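Local coordinates for protein insecticidal Delta-Endotoxin Cry8Ea1 (Bacillus Thuringiensis, PDB 3EB7) that kills the larvae of soil-dwelling insect pests and, like other three-domain Cry toxins, probably acts by inserting into gut membranes and forming pores, at residues T9-V14 / P400-D405; D340-L345 / E410-R415; G473-F478 / V577-R582; I503-S508 / N528-N533. All coordinates share one frame; numbering follows the deposited sequence.

How the contacts relate
The four contacts fall into two pairs on opposite sides of the chain's centre. Contacts 1 and 2, with centres 12 Å apart, meet where P400 O and S413 OG form a probable hydrogen bond and E402 N probably bonds to A411 O; their segments alternate along the chain, so the N-terminal helix, the loop 400-405 and strand 340-352 are interlocked. Contacts 3 and 4, with centres 10 Å apart, share a sheet in which strands 498-507 and 578-588 are neighbours, and contact 4 is nested inside the loop that contact 3 closes. About 30 Å separates the centres of contacts 1 and 3. Helical domain, central β domain and C-terminal sandwich are thus each represented.

Contact 1: T9-V14 / P400-D405; sequences TAISLV and PPETLD
S12 and E402 mark where a helix and an irregular loop come closest, their CA atoms 4.3 Å apart. Segment 9-14 runs within helix 2-20, whereas 400-405 lies in the loop between helices 395-398 and 408-411. The carbonyl E402 O points at the helix and lies 3.5 Å from S12 CA, a CA-H...O contact. Water 1 joins the two chains, giving one proton to S12 O and the other to E402 O at 2.7 Å each. S12 O is also bonded to T16 OG1, so this helical carbonyl has polar partners beyond the helix's own backbone. S12 OG may add a weak bond to E402 O at 3.3 Å, although its proton has another acceptor within reach.

The apolar half of the contact belongs to I11, whose CD1 meets the P400 ring while CG2 lies between P400 O and E402 CG. CG1 stands beside the backbone N (chi1 -81°), and the extended branch carries I11 CD1 to P400, where it presses against CD at 3.5 Å, tighter than usual for two carbons. The other branch, I11 CG2, is 3.9 Å from E402 CG, the two side chains crossing at about a right angle. Farther along the loop T403 OG1 accepts from D405 N at 3.0 Å, an ST turn.

The I11 side chain also touches L213 of helix 198-220 and S413. Such docking of a loop of the β domain on the helical bundle is typical of the interface between the first two domains of three-domain Cry toxins.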
loop_
_atom_site.group_PDB
_atom_site.type_symbol
_atom_site.label_atom_id
_atom_site.label_comp_id
_atom_site.label_asym_id
_atom_site.label_seq_id
_atom_site.Cartn_x
_atom_site.Cartn_y
_atom_site.Cartn_z
ATOM N N THR A 9 9.014 -2.020 10.661
ATOM C CA THR A 9 9.233 -0.588 10.845
ATOM C C THR A 9 8.431 0.259 9.867
ATOM O O THR A 9 7.756 1.213 10.261
ATOM C CB THR A 9 10.725 -0.257 10.680
ATOM O OG1 THR A 9 11.463 -1.014 11.650
ATOM C CG2 THR A 9 10.986 1.245 10.888
ATOM N N ALA A 10 8.530 -0.091 8.593
ATOM C CA ALA A 10 7.880 0.621 7.516
ATOM C C ALA A 10 6.360 0.560 7.645
ATOM O O ALA A 10 5.680 1.563 7.403
ATOM C CB ALA A 10 8.330 0.045 6.178
ATOM N N ILE A 11 5.816 -0.601 8.022
ATOM C CA ILE A 11 4.347 -0.715 8.174
ATOM C C ILE A 11 3.850 0.133 9.328
ATOM O O ILE A 11 2.805 0.788 9.236
ATOM C CB ILE A 11 3.890 -2.175 8.334
ATOM C CG1 ILE A 11 3.810 -2.839 6.952
ATOM C CG2 ILE A 11 2.551 -2.252 9.015
ATOM C CD1 ILE A 11 3.594 -4.331 7.003
ATOM N N SER A 12 4.616 0.122 10.420
ATOM C CA SER A 12 4.296 0.883 11.603
ATOM C C SER A 12 4.303 2.398 11.314
ATOM O O SER A 12 3.430 3.157 11.781
ATOM C CB SER A 12 5.341 0.534 12.666
ATOM O OG SER A 12 5.297 1.448 13.740
ATOM N N LEU A 13 5.317 2.834 10.560
ATOM C CA LEU A 13 5.480 4.222 10.194
ATOM C C LEU A 13 4.344 4.680 9.321
ATOM O O LEU A 13 3.769 5.722 9.614
ATOM C CB LEU A 13 6.830 4.465 9.516
ATOM C CG LEU A 13 7.963 5.137 10.298
ATOM C CD1 LEU A 13 7.804 5.150 11.828
ATOM C CD2 LEU A 13 9.235 4.468 9.922
ATOM N N VAL A 14 3.964 3.911 8.290
ATOM C CA VAL A 14 2.813 4.346 7.479
ATOM C C VAL A 14 1.502 4.360 8.253
ATOM O O VAL A 14 0.669 5.228 8.039
ATOM C CB VAL A 14 2.648 3.678 6.070
ATOM C CG1 VAL A 14 3.952 3.564 5.354
ATOM C CG2 VAL A 14 1.974 2.385 6.164
ATOM N N PRO A 400 3.131 -7.718 9.173
ATOM C CA PRO A 400 2.977 -7.556 10.629
ATOM C C PRO A 400 1.929 -6.544 11.009
ATOM O O PRO A 400 1.529 -5.729 10.181
ATOM C CB PRO A 400 4.375 -7.074 11.101
ATOM C CG PRO A 400 4.950 -6.381 9.916
ATOM C CD PRO A 400 4.456 -7.235 8.716
ATOM N N PRO A 401 1.466 -6.586 12.268
ATOM C CA PRO A 401 0.618 -5.499 12.778
ATOM C C PRO A 401 1.382 -4.158 12.824
ATOM O O PRO A 401 2.619 -4.140 12.723
ATOM C CB PRO A 401 0.236 -5.983 14.193
ATOM C CG PRO A 401 0.458 -7.412 14.186
ATOM C CD PRO A 401 1.637 -7.650 13.267
ATOM N N GLU A 402 0.635 -3.068 12.964
ATOM C CA GLU A 402 1.181 -1.726 12.927
ATOM C C GLU A 402 1.867 -1.362 14.245
ATOM O O GLU A 402 2.564 -0.342 14.336
ATOM C CB GLU A 402 0.061 -0.704 12.613
ATOM C CG GLU A 402 -0.339 -0.723 11.141
ATOM C CD GLU A 402 -1.481 0.233 10.784
ATOM O OE1 GLU A 402 -1.845 1.088 11.639
ATOM O OE2 GLU A 402 -2.008 0.119 9.632
ATOM N N THR A 403 1.645 -2.200 15.254
ATOM C CA THR A 403 2.219 -2.039 16.588
ATOM C C THR A 403 2.168 -3.386 17.325
ATOM O O THR A 403 1.384 -4.284 16.959
ATOM C CB THR A 403 1.435 -0.974 17.406
ATOM O OG1 THR A 403 2.112 -0.719 18.635
ATOM C CG2 THR A 403 0.022 -1.450 17.745
ATOM N N LEU A 404 3.005 -3.525 18.351
ATOM C CA LEU A 404 2.865 -4.608 19.318
ATOM C C LEU A 404 2.263 -4.115 20.662
ATOM O O LEU A 404 2.017 -4.913 21.575
ATOM C CB LEU A 404 4.203 -5.313 19.529
ATOM C CG LEU A 404 4.786 -6.040 18.308
ATOM C CD1 LEU A 404 6.220 -6.486 18.588
ATOM C CD2 LEU A 404 3.913 -7.227 17.832
ATOM N N ASP A 405 1.992 -2.815 20.767
ATOM C CA ASP A 405 1.354 -2.248 21.971
ATOM C C ASP A 405 -0.145 -2.536 22.114
ATOM O O ASP A 405 -0.817 -1.981 23.015
ATOM C CB ASP A 405 1.545 -0.737 21.996
ATOM C CG ASP A 405 3.000 -0.345 22.047
ATOM O OD1 ASP A 405 3.837 -1.243 22.359
ATOM O OD2 ASP A 405 3.290 0.856 21.776
HETATM O O HOH W 1 1.990 2.279 13.891
#

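Contact 2: D340-L345 / E410-R415; sequences DVYKTL and EAYSHR
D340 and Y412 are turned toward each other by their first torsions: D340 CG lies beside its backbone N (chi1 -79°), while Y412 CG sits between its own N and carbonyl carbon (chi1 60°). The phenol thereby delivers its hydroxyl to the carboxylate: Y412 OH donates to D340 OD2 at 2.6 Å, and OD2, at the ring edge, accepts with its anti lone pair. The other oxygen serves R415, whose NE donates to D340 OD1 at 2.9 Å in a salt bridge. OD1 lies in the guanidinium plane, but NE comes from 58° above the carboxylate plane. R439 forms a second salt bridge to OD1, and water 2 links OD2 to R415 NH2, so both oxygens of this buried acid are held and its negative charge is probably stabilised. Y342 CB covers one face of the Y412 ring, 3.3 Å from CG; the two rings barely overlap.

R415 NH1 continues to T433 OG1 and H434 O, and R435 makes a cation-pi contact with Y412. Y342 and K343 form a classic beta bulge opposite D367 of strand 357-369, while the V341 backbone bonds to L416, joining strand 340-352 to strand 414-422, with helix 408-411 against Y342.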
loop_
_atom_site.group_PDB
_atom_site.type_symbol
_atom_site.label_atom_id
_atom_site.label_comp_id
_atom_site.label_asym_id
_atom_site.label_seq_id
_atom_site.Cartn_x
_atom_site.Cartn_y
_atom_site.Cartn_z
ATOM N N ASP A 340 -12.641 -9.514 8.235
ATOM C CA ASP A 340 -11.235 -9.251 8.075
ATOM C C ASP A 340 -10.452 -10.423 8.659
ATOM O O ASP A 340 -10.416 -10.592 9.897
ATOM C CB ASP A 340 -10.856 -7.974 8.842
ATOM C CG ASP A 340 -11.245 -6.685 8.088
ATOM O OD1 ASP A 340 -11.755 -6.735 6.953
ATOM O OD2 ASP A 340 -11.070 -5.596 8.653
ATOM N N VAL A 341 -9.864 -11.245 7.785
ATOM C CA VAL A 341 -8.878 -12.219 8.200
ATOM C C VAL A 341 -7.511 -11.522 8.371
ATOM O O VAL A 341 -6.861 -11.183 7.407
ATOM C CB VAL A 341 -8.789 -13.359 7.204
ATOM C CG1 VAL A 341 -7.727 -14.342 7.611
ATOM C CG2 VAL A 341 -10.138 -14.054 7.100
ATOM N N TYR A 342 -7.099 -11.301 9.614
ATOM C CA TYR A 342 -5.875 -10.554 9.894
ATOM C C TYR A 342 -4.610 -11.410 10.027
ATOM O O TYR A 342 -3.511 -10.879 10.047
ATOM C CB TYR A 342 -6.079 -9.631 11.108
ATOM C CG TYR A 342 -6.513 -10.338 12.361
ATOM C CD1 TYR A 342 -5.565 -10.874 13.254
ATOM C CD2 TYR A 342 -7.872 -10.498 12.652
ATOM C CE1 TYR A 342 -5.979 -11.582 14.416
ATOM C CE2 TYR A 342 -8.288 -11.184 13.807
ATOM C CZ TYR A 342 -7.343 -11.708 14.684
ATOM O OH TYR A 342 -7.775 -12.390 15.805
ATOM N N LYS A 343 -4.758 -12.727 10.106
ATOM C CA LYS A 343 -3.600 -13.608 10.236
ATOM C C LYS A 343 -3.944 -14.976 9.731
ATOM O O LYS A 343 -5.038 -15.473 9.961
ATOM C CB LYS A 343 -3.132 -13.708 11.689
ATOM C CG LYS A 343 -2.006 -14.742 11.900
ATOM C CD LYS A 343 -1.234 -14.472 13.169
ATOM C CE LYS A 343 -1.429 -15.506 14.207
ATOM N NZ LYS A 343 -0.213 -16.332 14.378
ATOM N N THR A 344 -3.016 -15.567 8.989
ATOM C CA THR A 344 -3.133 -16.920 8.549
ATOM C C THR A 344 -1.882 -17.581 9.067
ATOM O O THR A 344 -0.801 -16.968 9.056
ATOM C CB THR A 344 -3.220 -17.056 6.984
ATOM O OG1 THR A 344 -2.050 -16.498 6.354
ATOM C CG2 THR A 344 -4.492 -16.373 6.445
ATOM N N LEU A 345 -2.035 -18.816 9.544
ATOM C CA LEU A 345 -0.907 -19.631 9.927
ATOM C C LEU A 345 -1.067 -20.908 9.134
ATOM O O LEU A 345 -2.038 -21.612 9.322
ATOM C CB LEU A 345 -0.938 -19.859 11.440
ATOM C CG LEU A 345 0.319 -20.382 12.173
ATOM C CD1 LEU A 345 0.373 -21.879 12.082
ATOM C CD2 LEU A 345 1.649 -19.829 11.683
ATOM N N GLU A 410 -6.584 -5.665 16.926
ATOM C CA GLU A 410 -6.759 -4.211 16.875
ATOM C C GLU A 410 -5.788 -3.506 15.923
ATOM O O GLU A 410 -6.187 -2.582 15.247
ATOM C CB GLU A 410 -6.712 -3.578 18.275
ATOM C CG GLU A 410 -7.765 -4.209 19.224
ATOM C CD GLU A 410 -7.878 -3.532 20.611
ATOM O OE1 GLU A 410 -9.047 -3.310 21.060
ATOM O OE2 GLU A 410 -6.826 -3.217 21.246
ATOM N N ALA A 411 -4.544 -3.970 15.812
ATOM C CA ALA A 411 -3.527 -3.235 15.062
ATOM C C ALA A 411 -3.087 -3.847 13.702
ATOM O O ALA A 411 -2.109 -3.399 13.096
ATOM C CB ALA A 411 -2.340 -2.996 15.944
ATOM N N TYR A 412 -3.814 -4.842 13.211
ATOM C CA TYR A 412 -3.452 -5.513 11.981
ATOM C C TYR A 412 -3.369 -4.521 10.796
ATOM O O TYR A 412 -4.139 -3.569 10.727
ATOM C CB TYR A 412 -4.413 -6.680 11.680
ATOM C CG TYR A 412 -5.865 -6.322 11.508
ATOM C CD1 TYR A 412 -6.396 -6.088 10.228
ATOM C CD2 TYR A 412 -6.740 -6.243 12.627
ATOM C CE1 TYR A 412 -7.742 -5.781 10.046
ATOM C CE2 TYR A 412 -8.104 -5.914 12.453
ATOM C CZ TYR A 412 -8.591 -5.697 11.157
ATOM O OH TYR A 412 -9.937 -5.382 10.958
ATOM N N SER A 413 -2.412 -4.739 9.895
ATOM C CA SER A 413 -2.205 -3.796 8.789
ATOM C C SER A 413 -2.907 -4.221 7.494
ATOM O O SER A 413 -3.183 -3.365 6.658
ATOM C CB SER A 413 -0.717 -3.549 8.549
ATOM O OG SER A 413 -0.024 -4.763 8.306
ATOM N N HIS A 414 -3.215 -5.517 7.359
ATOM C CA HIS A 414 -3.780 -6.105 6.146
ATOM C C HIS A 414 -4.810 -7.144 6.477
ATOM O O HIS A 414 -4.875 -7.632 7.612
ATOM C CB HIS A 414 -2.681 -6.749 5.262
ATOM C CG HIS A 414 -1.714 -5.755 4.707
ATOM N ND1 HIS A 414 -0.762 -5.125 5.491
ATOM C CD2 HIS A 414 -1.584 -5.234 3.459
ATOM C CE1 HIS A 414 -0.064 -4.281 4.745
ATOM N NE2 HIS A 414 -0.540 -4.337 3.504
ATOM N N ARG A 415 -5.641 -7.453 5.473
ATOM C CA ARG A 415 -6.683 -8.478 5.586
ATOM C C ARG A 415 -6.536 -9.388 4.375
ATOM O O ARG A 415 -6.054 -8.921 3.330
ATOM C CB ARG A 415 -8.068 -7.831 5.595
ATOM C CG ARG A 415 -8.409 -7.177 4.278
ATOM C CD ARG A 415 -9.820 -6.738 4.223
ATOM N NE ARG A 415 -10.028 -5.492 4.951
ATOM C CZ ARG A 415 -9.565 -4.299 4.590
ATOM N NH1 ARG A 415 -8.873 -4.145 3.464
ATOM N NH2 ARG A 415 -9.827 -3.247 5.349
HETATM O O HOH W 2 -11.665 -3.191 7.731
#

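Contact 3: G473-F478 / V577-R582; sequences GDPISF and VVYIDR
This antiparallel pairing of strand 476-478 with strand 578-588 belongs to the C-terminal β-sandwich of the toxin, the domain III of three-domain Cry proteins. I476 and I580 form one hydrogen-bonded pair, I476 N giving to I580 O at 3.0 Å and I580 N to I476 O at 2.8 Å, the latter almost straight at 175°. F478 and V578 make the next such pair, with F478 N to V578 O at 2.7 Å and V578 N to F478 O at 2.8 Å. Between them S477 and Y579 are a non-hydrogen-bonded pair.

I476, F478, V578 and I580 share one face, where I580 CD1 comes within 3.7 Å of F478 CE1 and both residues pack on V566 of strand 559-567, across the sandwich. With CG beside its backbone N (chi1 -54°), F478 places its ring so that I580 CD1 meets it obliquely and V578 O lies at its edge. On the other face S477 OG lies 3.2 Å from Y579 CD2, and P475 runs alongside the same ring, pointing the same way.

Before the strand begins, water 3 lies between D474 O and D581 O. D581 OD1 meets R504 in a salt bridge. The chemistry implies a division of labour: backbone bonds fix the register, one face is oily and buried, and water and the D581 carboxylate continue the link at the D474 end.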
loop_
_atom_site.group_PDB
_atom_site.type_symbol
_atom_site.label_atom_id
_atom_site.label_comp_id
_atom_site.label_asym_id
_atom_site.label_seq_id
_atom_site.Cartn_x
_atom_site.Cartn_y
_atom_site.Cartn_z
ATOM N N GLY A 473 -2.509 2.155 -5.711
ATOM C CA GLY A 473 -3.560 1.282 -6.280
ATOM C C GLY A 473 -3.845 1.620 -7.747
ATOM O O GLY A 473 -3.335 2.584 -8.256
ATOM N N ASP A 474 -4.690 0.853 -8.406
ATOM C CA ASP A 474 -4.937 1.042 -9.823
ATOM C C ASP A 474 -5.879 2.209 -10.189
ATOM O O ASP A 474 -6.941 2.399 -9.582
ATOM C CB ASP A 474 -5.494 -0.241 -10.416
ATOM C CG ASP A 474 -4.483 -1.390 -10.404
ATOM O OD1 ASP A 474 -3.250 -1.137 -10.555
ATOM O OD2 ASP A 474 -4.943 -2.551 -10.244
ATOM N N PRO A 475 -5.501 2.998 -11.193
ATOM C CA PRO A 475 -6.449 3.994 -11.719
ATOM C C PRO A 475 -7.464 3.284 -12.652
ATOM O O PRO A 475 -7.233 2.130 -13.033
ATOM C CB PRO A 475 -5.553 4.881 -12.575
ATOM C CG PRO A 475 -4.476 3.891 -13.124
ATOM C CD PRO A 475 -4.208 2.985 -11.922
ATOM N N ILE A 476 -8.541 3.975 -13.051
ATOM C CA ILE A 476 -9.381 3.507 -14.162
ATOM C C ILE A 476 -8.985 4.332 -15.401
ATOM O O ILE A 476 -8.821 5.530 -15.296
ATOM C CB ILE A 476 -10.940 3.569 -13.842
ATOM C CG1 ILE A 476 -11.322 2.731 -12.602
ATOM C CG2 ILE A 476 -11.805 3.111 -15.023
ATOM C CD1 ILE A 476 -10.787 1.366 -12.611
ATOM N N SER A 477 -8.825 3.680 -16.553
ATOM C CA SER A 477 -8.348 4.317 -17.807
ATOM C C SER A 477 -9.444 4.449 -18.867
ATOM O O SER A 477 -10.286 3.575 -18.982
ATOM C CB SER A 477 -7.202 3.497 -18.430
ATOM O OG SER A 477 -6.203 3.217 -17.454
ATOM N N PHE A 478 -9.416 5.524 -19.658
ATOM C CA PHE A 478 -10.299 5.643 -20.829
ATOM C C PHE A 478 -9.492 6.003 -22.061
ATOM O O PHE A 478 -8.715 6.942 -22.029
ATOM C CB PHE A 478 -11.402 6.667 -20.592
ATOM C CG PHE A 478 -12.190 6.409 -19.343
ATOM C CD1 PHE A 478 -11.772 6.928 -18.114
ATOM C CD2 PHE A 478 -13.336 5.625 -19.378
ATOM C CE1 PHE A 478 -12.478 6.645 -16.940
ATOM C CE2 PHE A 478 -14.063 5.356 -18.200
ATOM C CZ PHE A 478 -13.634 5.859 -16.987
ATOM N N VAL A 577 -5.819 9.154 -23.936
ATOM C CA VAL A 577 -6.093 8.422 -22.700
ATOM C C VAL A 577 -6.359 9.402 -21.553
ATOM O O VAL A 577 -5.697 10.434 -21.428
ATOM C CB VAL A 577 -4.916 7.404 -22.374
ATOM C CG1 VAL A 577 -3.635 8.132 -21.853
ATOM C CG2 VAL A 577 -5.356 6.242 -21.412
ATOM N N VAL A 578 -7.387 9.103 -20.767
ATOM C CA VAL A 578 -7.631 9.712 -19.464
ATOM C C VAL A 578 -7.530 8.618 -18.369
ATOM O O VAL A 578 -8.283 7.626 -18.404
ATOM C CB VAL A 578 -9.042 10.344 -19.426
ATOM C CG1 VAL A 578 -9.324 11.070 -18.099
ATOM C CG2 VAL A 578 -9.245 11.288 -20.601
ATOM N N TYR A 579 -6.609 8.794 -17.420
ATOM C CA TYR A 579 -6.577 7.979 -16.195
ATOM C C TYR A 579 -7.265 8.713 -15.073
ATOM O O TYR A 579 -6.953 9.882 -14.821
ATOM C CB TYR A 579 -5.158 7.734 -15.728
ATOM C CG TYR A 579 -4.284 7.063 -16.715
ATOM C CD1 TYR A 579 -3.524 7.816 -17.571
ATOM C CD2 TYR A 579 -4.233 5.664 -16.816
ATOM C CE1 TYR A 579 -2.714 7.246 -18.484
ATOM C CE2 TYR A 579 -3.417 5.059 -17.775
ATOM C CZ TYR A 579 -2.646 5.872 -18.595
ATOM O OH TYR A 579 -1.764 5.369 -19.556
ATOM N N ILE A 580 -8.197 8.056 -14.401
ATOM C CA ILE A 580 -8.828 8.632 -13.200
ATOM C C ILE A 580 -8.376 7.895 -11.926
ATOM O O ILE A 580 -8.510 6.688 -11.818
ATOM C CB ILE A 580 -10.362 8.686 -13.321
ATOM C CG1 ILE A 580 -10.746 9.506 -14.563
ATOM C CG2 ILE A 580 -10.975 9.297 -12.035
ATOM C CD1 ILE A 580 -12.247 9.644 -14.710
ATOM N N ASP A 581 -7.782 8.632 -11.005
ATOM C CA ASP A 581 -7.188 8.057 -9.793
ATOM C C ASP A 581 -8.205 8.006 -8.669
ATOM O O ASP A 581 -8.604 6.928 -8.243
ATOM C CB ASP A 581 -5.937 8.838 -9.354
ATOM C CG ASP A 581 -5.484 8.513 -7.894
ATOM O OD1 ASP A 581 -4.930 9.413 -7.246
ATOM O OD2 ASP A 581 -5.658 7.372 -7.377
ATOM N N ARG A 582 -8.626 9.166 -8.196
ATOM C CA ARG A 582 -9.485 9.219 -7.039
ATOM C C ARG A 582 -10.364 10.454 -7.052
ATOM O O ARG A 582 -10.059 11.444 -7.717
ATOM C CB ARG A 582 -8.631 9.216 -5.768
ATOM C CG ARG A 582 -7.636 10.389 -5.642
ATOM C CD ARG A 582 -6.967 10.295 -4.281
ATOM N NE ARG A 582 -5.824 11.191 -4.067
ATOM C CZ ARG A 582 -4.555 10.786 -3.986
ATOM N NH1 ARG A 582 -3.573 11.656 -3.754
ATOM N NH2 ARG A 582 -4.259 9.509 -4.155
HETATM O O HOH W 3 -8.719 4.219 -8.828
HETATM O O HOH W 4 -5.746 4.838 -8.057
#

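Contact 4: I503-S508 / N528-N533; sequences IRYCSS and NKSAPN
S507 O is gripped by two consecutive N-H groups of the loop 528-533: S530 N donates to it at 2.8 Å and nearly straight (172°), while A531 N adds a weak, strongly bent bond. The return bond runs from S507 N to S530 OG at 3.0 Å. S530 thus holds one strand residue by both its backbone and its hydroxyl, and that hydroxyl is itself bonded to N543 O, so a second-shell carbonyl helps to position it. With S530 OG lying between its own N and carbonyl carbon (chi1 69°), the side chain curls back to reach S507 N.

At the start of the loop N528 O accepts from Y505 OH of the strand at 2.7 Å, the hydroxyl approaching in the plane of the carbonyl and N528 O lying at the edge of the phenol ring. On the neighbouring residue, C506 SG rests against A531 CB at 3.8 Å. Past the strand end, S508 CA approaches A531 O at 3.3 Å as a CA-H...O contact, while K529 lays its extended aliphatic chain beside S508 O, with CD 3.2 Å away. The S508 hydroxyl looks elsewhere, to G575 O, and S507 OG bonds to V509 O.

Strand 520-527, which leads into this loop, lies in one sheet, whereas strand 545-548, which follows, pairs with 498-507 in the other. A loop crossing between sheets and folded over a strand end is characteristic of a β-sandwich such as domain III of the Cry toxins.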
loop_
_atom_site.group_PDB
_atom_site.type_symbol
_atom_site.label_atom_id
_atom_site.label_comp_id
_atom_site.label_asym_id
_atom_site.label_seq_id
_atom_site.Cartn_x
_atom_site.Cartn_y
_atom_site.Cartn_z
ATOM N N ILE A 503 -11.067 15.785 -8.566
ATOM C CA ILE A 503 -10.751 14.484 -9.095
ATOM C C ILE A 503 -9.301 14.482 -9.518
ATOM O O ILE A 503 -8.889 15.337 -10.271
ATOM C CB ILE A 503 -11.675 14.122 -10.302
ATOM C CG1 ILE A 503 -13.142 14.006 -9.867
ATOM C CG2 ILE A 503 -11.276 12.796 -10.923
ATOM C CD1 ILE A 503 -13.965 15.127 -10.319
ATOM N N ARG A 504 -8.525 13.524 -9.021
ATOM C CA ARG A 504 -7.127 13.391 -9.422
ATOM C C ARG A 504 -7.044 12.581 -10.723
ATOM O O ARG A 504 -7.593 11.479 -10.821
ATOM C CB ARG A 504 -6.297 12.744 -8.299
ATOM C CG ARG A 504 -4.784 12.875 -8.485
ATOM C CD ARG A 504 -4.017 12.609 -7.139
ATOM N NE ARG A 504 -2.567 12.699 -7.335
ATOM C CZ ARG A 504 -1.687 11.760 -6.994
ATOM N NH1 ARG A 504 -2.086 10.636 -6.386
ATOM N NH2 ARG A 504 -0.393 11.949 -7.251
ATOM N N TYR A 505 -6.383 13.146 -11.732
ATOM C CA TYR A 505 -6.329 12.504 -13.040
ATOM C C TYR A 505 -5.016 12.744 -13.767
ATOM O O TYR A 505 -4.235 13.573 -13.390
ATOM C CB TYR A 505 -7.493 12.961 -13.922
ATOM C CG TYR A 505 -7.282 14.351 -14.506
ATOM C CD1 TYR A 505 -7.656 15.482 -13.792
ATOM C CD2 TYR A 505 -6.673 14.526 -15.767
ATOM C CE1 TYR A 505 -7.467 16.764 -14.317
ATOM C CE2 TYR A 505 -6.465 15.797 -16.293
ATOM C CZ TYR A 505 -6.875 16.908 -15.565
ATOM O OH TYR A 505 -6.676 18.169 -16.065
ATOM N N CYS A 506 -4.796 11.984 -14.824
ATOM C CA CYS A 506 -3.722 12.239 -15.742
ATOM C C CYS A 506 -4.308 11.970 -17.143
ATOM O O CYS A 506 -4.979 10.931 -17.345
ATOM C CB CYS A 506 -2.546 11.315 -15.424
ATOM S SG CYS A 506 -1.193 11.392 -16.635
ATOM N N SER A 507 -4.092 12.886 -18.096
ATOM C CA SER A 507 -4.493 12.626 -19.503
ATOM C C SER A 507 -3.539 13.215 -20.521
ATOM O O SER A 507 -2.847 14.173 -20.227
ATOM C CB SER A 507 -5.884 13.155 -19.795
ATOM O OG SER A 507 -5.927 14.546 -19.580
ATOM N N SER A 508 -3.502 12.600 -21.704
ATOM C CA SER A 508 -2.816 13.127 -22.876
ATOM C C SER A 508 -3.756 14.024 -23.711
ATOM O O SER A 508 -3.342 14.564 -24.728
ATOM C CB SER A 508 -2.312 11.969 -23.746
ATOM O OG SER A 508 -3.385 11.083 -24.059
ATOM N N ASN A 528 -7.997 20.108 -18.912
ATOM C CA ASN A 528 -6.924 20.123 -19.880
ATOM C C ASN A 528 -5.973 18.956 -19.692
ATOM O O ASN A 528 -5.913 18.348 -18.631
ATOM C CB ASN A 528 -6.173 21.457 -19.798
ATOM C CG ASN A 528 -6.995 22.644 -20.340
ATOM O OD1 ASN A 528 -7.818 22.488 -21.234
ATOM N ND2 ASN A 528 -6.719 23.828 -19.831
ATOM N N LYS A 529 -5.248 18.640 -20.747
ATOM C CA LYS A 529 -4.340 17.529 -20.743
ATOM C C LYS A 529 -3.159 17.844 -19.828
ATOM O O LYS A 529 -2.814 19.006 -19.652
ATOM C CB LYS A 529 -3.876 17.207 -22.166
ATOM C CG LYS A 529 -2.924 18.178 -22.796
ATOM C CD LYS A 529 -2.511 17.637 -24.173
ATOM C CE LYS A 529 -1.163 18.164 -24.580
ATOM N NZ LYS A 529 -0.450 17.271 -25.570
ATOM N N SER A 530 -2.538 16.808 -19.284
ATOM C CA SER A 530 -1.574 16.973 -18.201
ATOM C C SER A 530 -0.297 16.241 -18.558
ATOM O O SER A 530 0.681 16.277 -17.805
ATOM C CB SER A 530 -2.147 16.382 -16.909
ATOM O OG SER A 530 -2.194 14.980 -17.061
ATOM N N ALA A 531 -0.320 15.546 -19.697
ATOM C CA ALA A 531 0.788 14.677 -20.050
ATOM C C ALA A 531 0.945 14.633 -21.546
ATOM O O ALA A 531 -0.028 14.825 -22.257
ATOM C CB ALA A 531 0.559 13.273 -19.499
ATOM N N PRO A 532 2.174 14.358 -22.034
ATOM C CA PRO A 532 2.268 14.127 -23.490
ATOM C C PRO A 532 1.706 12.747 -23.864
ATOM O O PRO A 532 1.354 11.954 -22.978
ATOM C CB PRO A 532 3.777 14.225 -23.773
ATOM C CG PRO A 532 4.431 13.811 -22.467
ATOM C CD PRO A 532 3.500 14.251 -21.362
ATOM N N ASN A 533 1.598 12.491 -25.162
ATOM C CA ASN A 533 1.218 11.181 -25.675
ATOM C C ASN A 533 2.424 10.248 -25.582
ATOM O O ASN A 533 3.246 10.207 -26.496
ATOM C CB ASN A 533 0.809 11.335 -27.142
ATOM C CG ASN A 533 -0.262 10.350 -27.576
ATOM O OD1 ASN A 533 -1.330 10.763 -28.021
ATOM N ND2 ASN A 533 0.011 9.063 -27.447
#